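Local coordinates for probable 2-phosphosulfolactate phosphatase (Clostridium acetobutylicum, PDB 1VR0), which probably hydrolyses (2R)-O-phospho-3-sulfolactate to (2R)-3-sulfolactate and phosphate with the help of magnesium, at residues Ile174-Cys177 and Val178-Met182. Numbering follows the deposited sequence.
Sequences IINC and VMDRM
Val178 N donates to Ile174 O at 3.0 Å, one rung of the i to i+4 ladder that carries helix 165-181 through its last turns. Met179 N follows with a bond of 2.9 Å to Ile175 O, and Asp180 N repeats the step onto Asn176 O. At Cys177 one rung is weak: Arg181 N lies 3.3 Å from Cys177 O, and the N-H points at it poorly (138°). The next, Met182 N to Val178 O, is 2.8 Å long. A carbonyl in the last turn of a helix can also be met by a side-chain donor four residues on, as Cys177 O is, weakly, by Arg181 NE; the side chain lies back alongside that turn. Its CG, beside the backbone N and anti to the carbonyl carbon (chi1 -68°), starts it back along the helix, and a bend at chi3 turns the edge of the guanidinium, in plane, to Cys177 O. Beyond that edge, NH2 and NH1 form salt bridges with Glu139 and Glu143 of helix 138-148. This is the C-terminal end of an amphipathic helix packed against a mixed sheet: Ile175 and Val178 both reach Ile15 of strand 13-18, whereas Cys177 and Val178 face helix 138-148. At the margin of that side, buried Ile175 meets exposed Met179: Ile175 CG2 lies 4.4 Å from Met179 SE, a loose apolar contact. Met179 CG rests closer, 3.2 Å from Ile175 O. On the more exposed flank, the Asp180 carboxylate lies beside the Asn176 side chain, its plane 80° from that of the amide.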
# COMPACT_ATOMS: atom_id res chain seq x y z
N ILE A 174 -4.58 -10.87 11.61
CA ILE A 174 -4.61 -12.21 11.08
C ILE A 174 -3.18 -12.74 10.88
O ILE A 174 -2.89 -13.88 11.21
CB ILE A 174 -5.45 -12.24 9.80
CG1 ILE A 174 -6.92 -11.99 10.19
CG2 ILE A 174 -5.31 -13.56 9.07
CD1 ILE A 174 -7.91 -12.00 9.08
N ILE A 175 -2.31 -11.89 10.36
CA ILE A 175 -0.91 -12.24 10.17
C ILE A 175 -0.32 -12.58 11.54
O ILE A 175 0.37 -13.57 11.70
CB ILE A 175 -0.16 -11.07 9.51
CG1 ILE A 175 -0.62 -10.96 8.05
CG2 ILE A 175 1.34 -11.25 9.60
CD1 ILE A 175 -0.28 -9.63 7.40
N ASN A 176 -0.65 -11.79 12.55
CA ASN A 176 -0.18 -12.05 13.88
C ASN A 176 -0.59 -13.40 14.39
O ASN A 176 0.16 -14.05 15.07
CB ASN A 176 -0.68 -10.98 14.84
CG ASN A 176 0.17 -10.90 16.08
OD1 ASN A 176 -0.17 -11.41 17.12
ND2 ASN A 176 1.33 -10.30 15.93
N CYS A 177 -1.82 -13.78 14.10
CA CYS A 177 -2.37 -15.07 14.51
C CYS A 177 -1.69 -16.23 13.80
O CYS A 177 -1.56 -17.33 14.36
CB CYS A 177 -3.87 -15.12 14.20
SG CYS A 177 -4.95 -14.05 15.22
N VAL A 178 -1.29 -15.99 12.55
CA VAL A 178 -0.51 -16.97 11.82
C VAL A 178 0.85 -17.13 12.50
O VAL A 178 1.32 -18.25 12.67
CB VAL A 178 -0.32 -16.59 10.34
CG1 VAL A 178 0.73 -17.50 9.67
CG2 VAL A 178 -1.64 -16.68 9.60
N MSE A 179 1.44 -16.01 12.91
CA MSE A 179 2.73 -16.03 13.59
C MSE A 179 2.67 -16.73 14.94
O MSE A 179 3.62 -17.38 15.33
CB MSE A 179 3.23 -14.64 13.80
CG MSE A 179 3.46 -13.88 12.51
SE MSE A 179 4.21 -12.04 12.84
CE MSE A 179 6.11 -13.04 13.46
N ASP A 180 1.56 -16.57 15.65
CA ASP A 180 1.35 -17.31 16.88
C ASP A 180 1.41 -18.82 16.62
O ASP A 180 1.86 -19.56 17.46
CB ASP A 180 0.00 -16.96 17.53
CG ASP A 180 -0.04 -15.55 18.15
OD1 ASP A 180 1.01 -14.83 18.29
OD2 ASP A 180 -1.18 -15.16 18.50
N ARG A 181 0.96 -19.25 15.44
CA ARG A 181 0.97 -20.65 15.07
C ARG A 181 2.21 -21.11 14.34
O ARG A 181 2.42 -22.29 14.24
CB ARG A 181 -0.24 -21.01 14.23
CG ARG A 181 -1.49 -20.93 15.02
CD ARG A 181 -2.66 -20.63 14.18
NE ARG A 181 -3.61 -19.83 14.93
CZ ARG A 181 -4.66 -20.32 15.56
NH1 ARG A 181 -4.95 -21.63 15.54
NH2 ARG A 181 -5.46 -19.49 16.21
N MSE A 182 3.02 -20.21 13.80
CA MSE A 182 4.34 -20.65 13.33
C MSE A 182 5.40 -19.63 13.04
O MSE A 182 5.10 -18.50 12.69
CB MSE A 182 4.16 -21.40 12.06
CG MSE A 182 3.57 -20.59 10.96
SE MSE A 182 3.62 -21.80 9.40
CE MSE A 182 5.10 -23.25 9.96